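Local atomic coordinates of IroE-like serine hydrolase (Shewanella oneidensis, PDB entry 3GFF), a protein that probably hydrolyses ester bonds, as a serine hydrolase of the esterase D family with an alpha/beta-hydrolase fold. Residues S171-S176 against S214-L219; M199-N204 against D218-F223; L17-L22 against E122-P127; T25-I30 against G80-N85. All blocks are in the same frame, centred on the assembly; numbering follows the deposited sequence.

Contact 1. Residues S171-S176 against S214-L219. With IMD (imidazole), chain D.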
loop_
_atom_site.group_PDB
_atom_site.type_symbol
_atom_site.label_atom_id
_atom_site.label_comp_id
_atom_site.label_asym_id
_atom_site.label_seq_id
_atom_site.Cartn_x
_atom_site.Cartn_y
_atom_site.Cartn_z
ATOM N N SER A 171 19.617 1.477 7.554
ATOM C CA SER A 171 20.667 2.497 7.586
ATOM C C SER A 171 22.029 1.856 8.012
ATOM O O SER A 171 22.590 2.208 9.058
ATOM C CB SER A 171 20.262 3.602 8.573
ATOM O OG SER A 171 18.983 4.167 8.250
ATOM N N LEU A 172 22.534 0.930 7.196
ATOM C CA LEU A 172 23.793 0.232 7.444
ATOM C C LEU A 172 24.989 1.185 7.420
ATOM O O LEU A 172 26.067 0.843 7.907
ATOM C CB LEU A 172 24.014 -0.913 6.419
ATOM C CG LEU A 172 23.045 -2.116 6.461
ATOM C CD1 LEU A 172 23.345 -3.172 5.326
ATOM C CD2 LEU A 172 23.155 -2.801 7.800
ATOM N N TRP A 173 24.824 2.357 6.811
ATOM C CA TRP A 173 25.874 3.369 6.826
ATOM C C TRP A 173 26.213 3.838 8.263
ATOM O O TRP A 173 27.339 4.323 8.541
ATOM C CB TRP A 173 25.488 4.559 5.954
ATOM C CG TRP A 173 24.250 5.246 6.416
ATOM C CD1 TRP A 173 22.996 5.043 5.953
ATOM C CD2 TRP A 173 24.140 6.220 7.473
ATOM N NE1 TRP A 173 22.108 5.851 6.623
ATOM C CE2 TRP A 173 22.781 6.568 7.575
ATOM C CE3 TRP A 173 25.061 6.827 8.337
ATOM C CZ2 TRP A 173 22.311 7.495 8.497
ATOM C CZ3 TRP A 173 24.599 7.734 9.268
ATOM C CH2 TRP A 173 23.228 8.069 9.333
ATOM N N PHE A 174 25.284 3.637 9.201
ATOM C CA PHE A 174 25.525 4.120 10.533
ATOM C C PHE A 174 26.732 3.411 11.137
ATOM O O PHE A 174 26.807 2.182 11.146
ATOM C CB PHE A 174 24.309 4.011 11.438
ATOM C CG PHE A 174 24.579 4.505 12.816
ATOM C CD1 PHE A 174 24.563 5.842 13.089
ATOM C CD2 PHE A 174 24.958 3.634 13.804
ATOM C CE1 PHE A 174 24.869 6.310 14.341
ATOM C CE2 PHE A 174 25.250 4.090 15.066
ATOM C CZ PHE A 174 25.186 5.424 15.341
ATOM N N ASP A 175 27.686 4.212 11.609
ATOM C CA ASP A 175 28.910 3.727 12.231
ATOM C C ASP A 175 29.588 2.677 11.366
ATOM O O ASP A 175 30.120 1.692 11.888
ATOM C CB ASP A 175 28.626 3.217 13.652
ATOM C CG ASP A 175 29.900 2.851 14.420
ATOM O OD1 ASP A 175 30.981 3.349 14.063
ATOM O OD2 ASP A 175 29.836 2.082 15.399
ATOM N N SER A 176 29.562 2.899 10.050
ATOM C CA SER A 176 30.273 2.074 9.070
ATOM C C SER A 176 31.723 2.562 8.934
ATOM O O SER A 176 31.973 3.788 8.919
ATOM C CB SER A 176 29.619 2.115 7.691
ATOM O OG SER A 176 29.451 3.445 7.225
ATOM N N SER A 214 25.367 7.106 -3.661
ATOM C CA SER A 214 24.683 5.829 -3.502
ATOM C C SER A 214 25.309 4.951 -2.411
ATOM O O SER A 214 25.019 3.767 -2.346
ATOM C CB SER A 214 24.642 5.083 -4.854
ATOM O OG SER A 214 25.944 4.884 -5.347
ATOM N N TYR A 215 26.120 5.546 -1.535
ATOM C CA TYR A 215 26.814 4.819 -0.468
ATOM C C TYR A 215 25.885 3.969 0.401
ATOM O O TYR A 215 26.215 2.839 0.727
ATOM C CB TYR A 215 27.580 5.825 0.398
ATOM C CG TYR A 215 28.328 5.236 1.571
ATOM C CD1 TYR A 215 29.624 4.778 1.419
ATOM C CD2 TYR A 215 27.761 5.179 2.836
ATOM C CE1 TYR A 215 30.325 4.253 2.475
ATOM C CE2 TYR A 215 28.473 4.653 3.919
ATOM C CZ TYR A 215 29.756 4.194 3.718
ATOM O OH TYR A 215 30.513 3.691 4.748
ATOM N N HIS A 216 24.750 4.535 0.802
ATOM C CA HIS A 216 23.740 3.832 1.600
ATOM C C HIS A 216 23.163 2.623 0.814
ATOM O O HIS A 216 23.028 1.516 1.359
ATOM C CB HIS A 216 22.656 4.856 2.029
ATOM C CG HIS A 216 21.312 4.265 2.335
ATOM N ND1 HIS A 216 21.072 3.442 3.418
ATOM C CD2 HIS A 216 20.111 4.446 1.727
ATOM C CE1 HIS A 216 19.793 3.127 3.445
ATOM N NE2 HIS A 216 19.196 3.691 2.410
ATOM N N LYS A 217 22.801 2.849 -0.447
ATOM C CA LYS A 217 22.269 1.775 -1.293
ATOM C C LYS A 217 23.308 0.666 -1.501
ATOM O O LYS A 217 22.991 -0.522 -1.376
ATOM C CB LYS A 217 21.832 2.313 -2.643
ATOM C CG LYS A 217 21.440 1.213 -3.636
ATOM C CD LYS A 217 20.951 1.725 -4.941
ATOM C CE LYS A 217 22.035 2.205 -5.823
ATOM N NZ LYS A 217 21.520 2.084 -7.226
ATOM N N ASP A 218 24.546 1.053 -1.783
ATOM C CA ASP A 218 25.608 0.075 -2.040
ATOM C C ASP A 218 25.888 -0.816 -0.830
ATOM O O ASP A 218 26.079 -2.021 -0.997
ATOM C CB ASP A 218 26.879 0.757 -2.570
ATOM C CG ASP A 218 26.625 1.538 -3.825
ATOM O OD1 ASP A 218 25.661 1.184 -4.524
ATOM O OD2 ASP A 218 27.366 2.507 -4.119
ATOM N N LEU A 219 25.882 -0.240 0.375
ATOM C CA LEU A 219 26.020 -1.017 1.624
ATOM C C LEU A 219 24.951 -2.079 1.723
ATOM O O LEU A 219 25.251 -3.202 2.129
ATOM C CB LEU A 219 25.969 -0.119 2.879
ATOM C CG LEU A 219 27.323 0.312 3.488
ATOM C CD1 LEU A 219 28.418 0.458 2.483
ATOM C CD2 LEU A 219 27.202 1.536 4.316
HETATM N N1 IMD D . 19.092 7.030 6.767
HETATM C C2 IMD D . 19.266 6.929 5.420
HETATM N N3 IMD D . 18.883 8.101 4.833
HETATM C C4 IMD D . 18.445 8.939 5.813
HETATM C C5 IMD D . 18.587 8.262 7.035
HETATM O O HOH W 1 23.034 1.875 4.449
#
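Ser171 meets His216 through its backbone, the CA of Ser171 lying near the CE1 of the ring. Its CB points away from the helix, and OG accepts a hydrogen bond of 3.2 Å from N1 of a bound imidazole, probably left from the crystallisation liquor, and is also bonded to Ser145 OG. The imidazole's C2 sits over the centre of one face of the His216 ring. The Leu172 side chain packs on Leu219, its CB 4.1 Å from Leu219 CB and its CD1 against the Leu219 carbonyl.

Trp173 follows. With CG between the backbone N and the carbonyl carbon (chi1 61°), the indole brings its CD1 edge to 3.6 Å from His216 ND1, the two planes 80° apart. Its CB rests 3.6 Å from Tyr215 CE2, and Leu219 CD2 packs 3.4 Å from Trp173 CA. A water takes the N-H of Trp173, donates to the His216 carbonyl oxygen and lies 2.7 Å from His216 ND1. At the end of the segment, Ser176 OG accepts from Tyr215 OH at 2.7 Å and donates to Trp173 O, the oxygen that Ser176 N also grips across a type II turn.

His216 NE2 is bonded to Asp169, and its ring meets that of His247. Asp169, His247 and Ser145 have the geometry of a Ser-His-Asp triad, so this contact probably borders the active site of an alpha/beta-hydrolase fold.

Contact 2. Residues M199-N204 against D218-F223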
loop_
_atom_site.group_PDB
_atom_site.type_symbol
_atom_site.label_atom_id
_atom_site.label_comp_id
_atom_site.label_asym_id
_atom_site.label_seq_id
_atom_site.Cartn_x
_atom_site.Cartn_y
_atom_site.Cartn_z
HETATM N N MSE A 199 14.933 -8.264 3.270
HETATM C CA MSE A 199 15.467 -6.906 3.087
HETATM C C MSE A 199 14.821 -6.199 1.893
HETATM O O MSE A 199 14.752 -6.759 0.783
HETATM C CB MSE A 199 16.990 -6.925 2.857
HETATM C CG MSE A 199 17.795 -7.321 4.056
HETATM SE SE MSE A 199 19.667 -7.502 3.655
HETATM C CE MSE A 199 20.033 -5.669 3.029
ATOM N N ALA A 200 14.360 -4.965 2.107
ATOM C CA ALA A 200 13.866 -4.120 1.008
ATOM C C ALA A 200 15.028 -3.181 0.783
ATOM O O ALA A 200 15.607 -2.688 1.760
ATOM C CB ALA A 200 12.597 -3.312 1.395
ATOM N N ILE A 201 15.372 -2.936 -0.476
ATOM C CA ILE A 201 16.487 -2.074 -0.814
ATOM C C ILE A 201 16.010 -1.055 -1.843
ATOM O O ILE A 201 15.673 -1.430 -2.971
ATOM C CB ILE A 201 17.710 -2.874 -1.382
ATOM C CG1 ILE A 201 18.107 -3.994 -0.428
ATOM C CG2 ILE A 201 18.904 -1.917 -1.647
ATOM C CD1 ILE A 201 19.186 -4.991 -0.961
ATOM N N ALA A 202 15.977 0.227 -1.445
ATOM C CA ALA A 202 15.518 1.301 -2.314
ATOM C C ALA A 202 16.676 1.914 -3.130
ATOM O O ALA A 202 17.797 1.434 -3.068
ATOM C CB ALA A 202 14.780 2.381 -1.493
ATOM N N ASN A 203 16.382 2.975 -3.885
ATOM C CA ASN A 203 17.348 3.660 -4.747
ATOM C C ASN A 203 17.433 5.175 -4.398
ATOM O O ASN A 203 17.184 6.033 -5.252
ATOM C CB ASN A 203 16.915 3.444 -6.206
ATOM C CG ASN A 203 17.969 3.917 -7.229
ATOM O OD1 ASN A 203 19.140 4.018 -6.915
ATOM N ND2 ASN A 203 17.530 4.231 -8.436
ATOM N N ASN A 204 17.751 5.502 -3.140
ATOM C CA ASN A 204 17.788 6.914 -2.689
ATOM C C ASN A 204 19.017 7.611 -3.293
ATOM O O ASN A 204 20.127 7.050 -3.223
ATOM C CB ASN A 204 17.866 6.994 -1.172
ATOM C CG ASN A 204 17.398 8.338 -0.617
ATOM O OD1 ASN A 204 16.241 8.709 -0.785
ATOM N ND2 ASN A 204 18.271 9.029 0.104
ATOM N N ASP A 218 24.546 1.053 -1.783
ATOM C CA ASP A 218 25.608 0.075 -2.040
ATOM C C ASP A 218 25.888 -0.816 -0.830
ATOM O O ASP A 218 26.079 -2.021 -0.997
ATOM C CB ASP A 218 26.879 0.757 -2.570
ATOM C CG ASP A 218 26.625 1.538 -3.825
ATOM O OD1 ASP A 218 25.661 1.184 -4.524
ATOM O OD2 ASP A 218 27.366 2.507 -4.119
ATOM N N LEU A 219 25.882 -0.240 0.375
ATOM C CA LEU A 219 26.020 -1.017 1.624
ATOM C C LEU A 219 24.951 -2.079 1.723
ATOM O O LEU A 219 25.251 -3.202 2.129
ATOM C CB LEU A 219 25.969 -0.119 2.879
ATOM C CG LEU A 219 27.323 0.312 3.488
ATOM C CD1 LEU A 219 28.418 0.458 2.483
ATOM C CD2 LEU A 219 27.202 1.536 4.316
ATOM N N ASN A 220 23.715 -1.721 1.366
ATOM C CA ASN A 220 22.600 -2.676 1.373
ATOM C C ASN A 220 22.716 -3.811 0.353
ATOM O O ASN A 220 22.490 -4.969 0.697
ATOM C CB ASN A 220 21.237 -1.980 1.203
ATOM C CG ASN A 220 20.666 -1.477 2.528
ATOM O OD1 ASN A 220 19.925 -2.196 3.181
ATOM N ND2 ASN A 220 21.033 -0.278 2.934
ATOM N N LEU A 221 23.013 -3.455 -0.902
ATOM C CA LEU A 221 23.127 -4.417 -1.991
ATOM C C LEU A 221 24.258 -5.441 -1.795
ATOM O O LEU A 221 24.114 -6.606 -2.173
ATOM C CB LEU A 221 23.359 -3.681 -3.316
ATOM C CG LEU A 221 22.234 -2.839 -3.914
ATOM C CD1 LEU A 221 22.810 -2.002 -5.089
ATOM C CD2 LEU A 221 21.081 -3.709 -4.380
ATOM N N ALA A 222 25.384 -4.974 -1.250
ATOM C CA ALA A 222 26.533 -5.809 -0.997
ATOM C C ALA A 222 26.309 -6.761 0.165
ATOM O O ALA A 222 26.850 -7.884 0.162
ATOM C CB ALA A 222 27.804 -4.930 -0.740
ATOM N N PHE A 223 25.532 -6.325 1.157
ATOM C CA PHE A 223 25.268 -7.168 2.337
ATOM C C PHE A 223 24.290 -8.283 1.958
ATOM O O PHE A 223 24.466 -9.435 2.389
ATOM C CB PHE A 223 24.796 -6.314 3.535
ATOM C CG PHE A 223 24.593 -7.085 4.792
ATOM C CD1 PHE A 223 25.678 -7.640 5.469
ATOM C CD2 PHE A 223 23.334 -7.243 5.327
ATOM C CE1 PHE A 223 25.494 -8.382 6.620
ATOM C CE2 PHE A 223 23.153 -7.978 6.490
ATOM C CZ PHE A 223 24.239 -8.532 7.137
#
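Met199, Ile201 and Asn220 bury the most surface where strand 199-201 runs across helix 218-223, their N-to-C directions 138° apart and their axes 9.1 Å from each other at closest. Met199, a selenomethionine in this crystal, points toward the helix and bends at its last torsion (chi3 60°), which carries the terminal CE to Asn220: CE is 3.5 Å from the backbone O and equally near OD1. One atom back, SE touches the Phe223 ring at CD2, 4.0 Å away, an oblique Met-aromatic contact with the two side chains roughly perpendicular.

Ile201 and Asn220 lie alongside, pointing opposite ways. The branch methyl CG2 of Ile201 takes Asn220 CB at 3.7 Å and Leu221 CD2 at 3.9 Å, while CD1 comes to 3.7 Å from Asn220 O. Putting an alanine here would remove both branches and would probably open a gap in front of Asn220 CB, leaving Leu221 CD2 without its partner on the strand.

Asn220 is buried, and its ND2 bonds Thr170 O, tying the helix to the loop after strand 164-168, and His216 O one turn back. Between these segments the contact is made by van der Waals touches, so fit of shape rather than polar bonding joins strand to helix.

Contact 3. Residues L17-L22 against E122-P127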
loop_
_atom_site.group_PDB
_atom_site.type_symbol
_atom_site.label_atom_id
_atom_site.label_comp_id
_atom_site.label_asym_id
_atom_site.label_seq_id
_atom_site.Cartn_x
_atom_site.Cartn_y
_atom_site.Cartn_z
ATOM N N LEU A 17 3.245 2.107 28.990
ATOM C CA LEU A 17 3.984 1.229 29.860
ATOM C C LEU A 17 5.122 2.026 30.517
ATOM O O LEU A 17 5.903 2.719 29.827
ATOM C CB LEU A 17 4.536 0.092 28.990
ATOM C CG LEU A 17 5.176 -1.142 29.595
ATOM C CD1 LEU A 17 5.374 -2.195 28.523
ATOM C CD2 LEU A 17 6.494 -0.770 30.230
ATOM N N GLU A 18 5.227 1.933 31.834
ATOM C CA GLU A 18 6.336 2.568 32.549
ATOM C C GLU A 18 7.533 1.649 32.382
ATOM O O GLU A 18 7.522 0.561 32.918
ATOM C CB GLU A 18 6.028 2.769 34.032
ATOM C CG GLU A 18 4.941 3.787 34.324
ATOM C CD GLU A 18 5.183 5.150 33.655
ATOM O OE1 GLU A 18 6.064 5.930 34.124
ATOM O OE2 GLU A 18 4.469 5.451 32.670
ATOM N N SER A 19 8.547 2.066 31.615
ATOM C CA SER A 19 9.740 1.246 31.425
ATOM C C SER A 19 10.686 1.471 32.572
ATOM O O SER A 19 11.217 2.554 32.722
ATOM C CB SER A 19 10.483 1.557 30.119
ATOM O OG SER A 19 11.666 0.774 30.022
ATOM N N ARG A 20 10.855 0.443 33.399
ATOM C CA ARG A 20 11.839 0.451 34.482
ATOM C C ARG A 20 13.268 0.439 33.904
ATOM O O ARG A 20 14.159 1.084 34.440
ATOM C CB ARG A 20 11.634 -0.808 35.293
ATOM C CG ARG A 20 10.186 -0.992 35.741
ATOM C CD ARG A 20 10.036 -0.862 37.139
ATOM N NE ARG A 20 10.775 -1.951 37.737
ATOM C CZ ARG A 20 11.005 -2.058 39.033
ATOM N NH1 ARG A 20 10.515 -1.154 39.902
ATOM N NH2 ARG A 20 11.722 -3.077 39.468
ATOM N N LEU A 21 13.453 -0.350 32.835
ATOM C CA LEU A 21 14.704 -0.448 32.084
ATOM C C LEU A 21 15.139 0.877 31.452
ATOM O O LEU A 21 16.277 1.260 31.585
ATOM C CB LEU A 21 14.564 -1.456 30.923
ATOM C CG LEU A 21 15.071 -2.867 31.177
ATOM C CD1 LEU A 21 14.600 -3.862 30.122
ATOM C CD2 LEU A 21 16.612 -2.772 31.223
ATOM N N LEU A 22 14.230 1.515 30.711
ATOM C CA LEU A 22 14.502 2.788 30.049
ATOM C C LEU A 22 14.274 4.016 30.977
ATOM O O LEU A 22 14.646 5.134 30.622
ATOM C CB LEU A 22 13.711 2.883 28.713
ATOM C CG LEU A 22 14.114 1.820 27.666
ATOM C CD1 LEU A 22 13.328 1.876 26.352
ATOM C CD2 LEU A 22 15.624 1.928 27.383
ATOM N N GLU A 122 11.675 -7.242 25.085
ATOM C CA GLU A 122 11.596 -8.602 25.611
ATOM C C GLU A 122 11.255 -8.733 27.058
ATOM O O GLU A 122 10.588 -9.699 27.441
ATOM C CB GLU A 122 12.905 -9.365 25.348
ATOM C CG GLU A 122 13.146 -9.585 23.868
ATOM C CD GLU A 122 14.217 -10.591 23.572
ATOM O OE1 GLU A 122 15.418 -10.276 23.656
ATOM O OE2 GLU A 122 13.852 -11.702 23.183
ATOM N N LYS A 123 11.742 -7.790 27.866
ATOM C CA LYS A 123 11.593 -7.889 29.297
ATOM C C LYS A 123 10.353 -7.160 29.809
ATOM O O LYS A 123 9.812 -7.554 30.819
ATOM C CB LYS A 123 12.866 -7.412 30.011
ATOM C CG LYS A 123 14.118 -8.208 29.636
ATOM C CD LYS A 123 14.098 -9.628 30.187
ATOM C CE LYS A 123 15.493 -10.330 30.023
ATOM N NZ LYS A 123 15.523 -11.730 30.591
ATOM N N GLU A 124 9.886 -6.144 29.082
ATOM C CA GLU A 124 8.723 -5.374 29.510
ATOM C C GLU A 124 7.570 -5.351 28.517
ATOM O O GLU A 124 6.477 -5.850 28.823
ATOM C CB GLU A 124 9.163 -3.964 29.843
ATOM C CG GLU A 124 10.220 -3.896 30.928
ATOM C CD GLU A 124 10.794 -2.513 31.152
ATOM O OE1 GLU A 124 10.929 -1.731 30.193
ATOM O OE2 GLU A 124 11.158 -2.202 32.286
ATOM N N LEU A 125 7.787 -4.824 27.318
ATOM C CA LEU A 125 6.679 -4.710 26.367
ATOM C C LEU A 125 6.030 -6.066 25.939
ATOM O O LEU A 125 4.825 -6.254 26.136
ATOM C CB LEU A 125 7.073 -3.860 25.157
ATOM C CG LEU A 125 5.939 -3.518 24.157
ATOM C CD1 LEU A 125 4.833 -2.676 24.770
ATOM C CD2 LEU A 125 6.495 -2.829 22.901
ATOM N N ALA A 126 6.793 -6.999 25.380
ATOM C CA ALA A 126 6.164 -8.244 24.925
ATOM C C ALA A 126 5.424 -9.021 26.061
ATOM O O ALA A 126 4.269 -9.433 25.910
ATOM C CB ALA A 126 7.157 -9.136 24.121
ATOM N N PRO A 127 6.069 -9.220 27.197
ATOM C CA PRO A 127 5.314 -9.892 28.253
ATOM C C PRO A 127 3.965 -9.228 28.578
ATOM O O PRO A 127 2.992 -9.915 28.893
ATOM C CB PRO A 127 6.265 -9.816 29.459
ATOM C CG PRO A 127 7.615 -9.663 28.877
ATOM C CD PRO A 127 7.472 -8.974 27.573
#
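Glu124 of helix 114-132 reaches Ser19, Arg20 and Leu21, where strand 12-19 ends in a turn. In this alpha/beta-hydrolase fold the strand is an outermost one of the main sheet within the chain, and the helix packs on the sheet face, nearly antiparallel to the strand (174°) with the short axes 9.3 Å apart.

The polar part centres on one carboxylate. The Glu124 side chain is extended beyond CG (chi2 173°), which delivers both oxygens to the turn. OE1 accepts from Ser19 OG in a short bond of 2.6 Å, using its syn lone pair. OE2 takes Leu21 N at 3.0 Å, nearly straight, the donor on the syn side but somewhat out of the carboxylate plane; Arg20 N adds a weak, strongly bent bond to the same oxygen. The N-H of Leu21, with the weak one of Arg20, probably helps to offset the carboxylate's charge. The guanidinium of Arg20 leads away and its NE is 5.5 Å from Glu124 OE2, so the pair forms no salt bridge.

The apolar part lies on either side of this grip. Toward the strand, Leu17 CD1 packs on the helix backbone, 3.6 Å from Leu125 CA, and also touches Leu125 CD1; Tyr28 of the neighbouring strand touches both leucines. Beyond the turn, Leu21 CD1 lies against Lys123 CB at 4.0 Å, where the lysine's end turns off.

Ser19 OG has a second task: while donating to Glu124 OE1, it accepts from Leu22 N at 2.8 Å, an ST motif.

Contact 4. Residues T25-I30 against G80-N85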
loop_
_atom_site.group_PDB
_atom_site.type_symbol
_atom_site.label_atom_id
_atom_site.label_comp_id
_atom_site.label_asym_id
_atom_site.label_seq_id
_atom_site.Cartn_x
_atom_site.Cartn_y
_atom_site.Cartn_z
ATOM N N THR A 25 8.359 6.688 30.530
ATOM C CA THR A 25 7.077 6.227 30.054
ATOM C C THR A 25 7.251 5.931 28.574
ATOM O O THR A 25 7.847 6.727 27.845
ATOM C CB THR A 25 6.031 7.329 30.169
ATOM O OG1 THR A 25 5.996 7.779 31.522
ATOM C CG2 THR A 25 4.632 6.816 29.749
ATOM N N ARG A 26 6.762 4.772 28.153
ATOM C CA ARG A 26 6.792 4.371 26.779
ATOM C C ARG A 26 5.359 4.234 26.253
ATOM O O ARG A 26 4.534 3.602 26.877
ATOM C CB ARG A 26 7.580 3.055 26.610
ATOM C CG ARG A 26 9.085 3.219 26.457
ATOM C CD ARG A 26 9.350 4.219 25.327
ATOM N NE ARG A 26 10.663 4.118 24.732
ATOM C CZ ARG A 26 10.933 3.840 23.463
ATOM N NH1 ARG A 26 10.009 3.685 22.546
ATOM N NH2 ARG A 26 12.186 3.777 23.091
ATOM N N GLU A 27 5.082 4.848 25.104
ATOM C CA GLU A 27 3.780 4.761 24.454
ATOM C C GLU A 27 3.806 3.815 23.267
ATOM O O GLU A 27 4.843 3.606 22.590
ATOM C CB GLU A 27 3.280 6.149 24.013
ATOM C CG GLU A 27 2.932 7.032 25.187
ATOM C CD GLU A 27 2.495 8.433 24.788
ATOM O OE1 GLU A 27 2.839 8.919 23.682
ATOM O OE2 GLU A 27 1.806 9.062 25.614
ATOM N N TYR A 28 2.657 3.204 23.050
ATOM C CA TYR A 28 2.482 2.295 21.942
ATOM C C TYR A 28 1.006 2.162 21.577
ATOM O O TYR A 28 0.124 2.510 22.360
ATOM C CB TYR A 28 3.123 0.936 22.247
ATOM C CG TYR A 28 2.498 0.124 23.345
ATOM C CD1 TYR A 28 2.897 0.282 24.658
ATOM C CD2 TYR A 28 1.539 -0.834 23.063
ATOM C CE1 TYR A 28 2.364 -0.493 25.656
ATOM C CE2 TYR A 28 1.000 -1.608 24.051
ATOM C CZ TYR A 28 1.423 -1.448 25.346
ATOM O OH TYR A 28 0.869 -2.186 26.361
ATOM N N VAL A 29 0.759 1.649 20.379
ATOM C CA VAL A 29 -0.586 1.446 19.851
ATOM C C VAL A 29 -0.782 -0.020 19.437
ATOM O O VAL A 29 0.144 -0.662 18.967
ATOM C CB VAL A 29 -0.865 2.366 18.624
ATOM C CG1 VAL A 29 -1.140 3.795 19.048
ATOM C CG2 VAL A 29 0.302 2.298 17.616
ATOM N N ILE A 30 -1.978 -0.545 19.664
ATOM C CA ILE A 30 -2.350 -1.932 19.325
ATOM C C ILE A 30 -3.549 -1.940 18.361
ATOM O O ILE A 30 -4.499 -1.239 18.603
ATOM C CB ILE A 30 -2.856 -2.691 20.582
ATOM C CG1 ILE A 30 -1.781 -2.809 21.656
ATOM C CG2 ILE A 30 -3.371 -4.079 20.231
ATOM C CD1 ILE A 30 -2.283 -3.561 22.901
ATOM N N GLY A 80 2.415 -1.037 17.314
ATOM C CA GLY A 80 3.242 0.096 16.866
ATOM C C GLY A 80 3.958 0.721 18.063
ATOM O O GLY A 80 3.318 1.137 19.035
ATOM N N ILE A 81 5.282 0.791 18.006
ATOM C CA ILE A 81 6.055 1.328 19.129
ATOM C C ILE A 81 6.478 2.775 18.858
ATOM O O ILE A 81 7.136 3.064 17.872
ATOM C CB ILE A 81 7.290 0.418 19.448
ATOM C CG1 ILE A 81 6.847 -1.030 19.584
ATOM C CG2 ILE A 81 8.024 0.851 20.762
ATOM C CD1 ILE A 81 7.989 -1.984 19.768
ATOM N N HIS A 82 6.090 3.705 19.723
ATOM C CA HIS A 82 6.490 5.073 19.488
ATOM C C HIS A 82 7.875 5.291 20.026
ATOM O O HIS A 82 8.298 4.596 20.937
ATOM C CB HIS A 82 5.564 6.098 20.124
ATOM C CG HIS A 82 4.174 6.021 19.624
ATOM N ND1 HIS A 82 3.162 6.784 20.147
ATOM C CD2 HIS A 82 3.608 5.225 18.683
ATOM C CE1 HIS A 82 2.035 6.501 19.516
ATOM N NE2 HIS A 82 2.278 5.552 18.626
ATOM N N ASN A 83 8.551 6.275 19.441
ATOM C CA ASN A 83 9.853 6.710 19.866
ATOM C C ASN A 83 9.823 7.815 20.923
ATOM O O ASN A 83 8.857 8.574 21.072
ATOM C CB ASN A 83 10.628 7.261 18.671
ATOM C CG ASN A 83 11.191 6.189 17.806
ATOM O OD1 ASN A 83 11.874 5.300 18.294
ATOM N ND2 ASN A 83 10.966 6.287 16.516
ATOM N N THR A 84 10.906 7.861 21.683
ATOM C CA THR A 84 11.168 8.971 22.576
ATOM C C THR A 84 12.531 9.451 22.008
ATOM O O THR A 84 12.571 10.349 21.164
ATOM C CB THR A 84 11.209 8.522 24.020
ATOM O OG1 THR A 84 12.297 7.624 24.207
ATOM C CG2 THR A 84 9.887 7.825 24.413
ATOM N N ASN A 85 13.626 8.791 22.401
ATOM C CA ASN A 85 14.958 9.096 21.855
ATOM C C ASN A 85 15.371 8.026 20.796
ATOM O O ASN A 85 15.961 6.971 21.088
ATOM C CB ASN A 85 15.973 9.229 22.990
ATOM C CG ASN A 85 17.296 9.843 22.549
ATOM O OD1 ASN A 85 17.649 9.855 21.361
ATOM N ND2 ASN A 85 18.060 10.308 23.526
#
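Gly80 N gives its hydrogen to Val29 O at 2.8 Å, and Val29 N answers with a 2.9 Å bond to Gly80 O that lies in the carbonyl plane. These two bonds make Val29 and Gly80 an antiparallel hydrogen-bonded pair. Next along, Tyr28 and Ile81 form a non-hydrogen-bonded pair, and His82 N bonds to Glu27 O at 3.1 Å to carry the ladder one step past the strand end.

Side chains alternate: Val29 points to the face covered by Phe55 of helix 51-65, its CG2 3.7 Å from Gly80 CA; Tyr28 and Ile81 point to the other, where both touch Leu125 of helix 114-132. In the alpha/beta-hydrolase sheet, strand order 1-2-4-3-5-6-7-8, strand 24-31 is the second, antiparallel strand, and here it pairs with 77-81.

His82, just past the end of strand 77-81, lies beside Val29 and Glu27, with its NE2 3.9 Å from Val29 CG1 and its ND1 3.9 Å from Glu27 CB. The Glu27 carboxylate stands steeply to that ring, 82° between the planes, and has its salt bridge with Arg16.

Arg26 bends at chi2 (-53°), which brings its guanidinium round to the loop, where Thr84 CG2 packs over one face and lies 3.8 Å from CD. The group is held by salt bridges from NH2 to Asp89 and from NE to Glu24, whose OE2 also bonds Thr84 OG1. A leucine in its place would probably leave Asp89 and Glu24 without this positive mate.

In the fold
The four contacts fall into two separate pairs. Contacts 1 and 2, centres 8 Å apart, share Asp218 and Leu219 of helix 215-230; Lys217 NZ of one bonds to Asn203 OD1 of the other at 3.1 Å. Both reach Asp169 of the probable triad, contact 1 through His216 and contact 2 through Ala202 N, and the bound imidazole, bonded to Ser171 OG, probably lies in that pocket. Contacts 3 and 4, centres 11 Å apart, join through adjacent strands, with Leu17 O to Arg26 N at 2.8 Å; along the chain, contact 4 is nested inside contact 3. Contact 3 lies about 31 Å from contact 1, centre to centre.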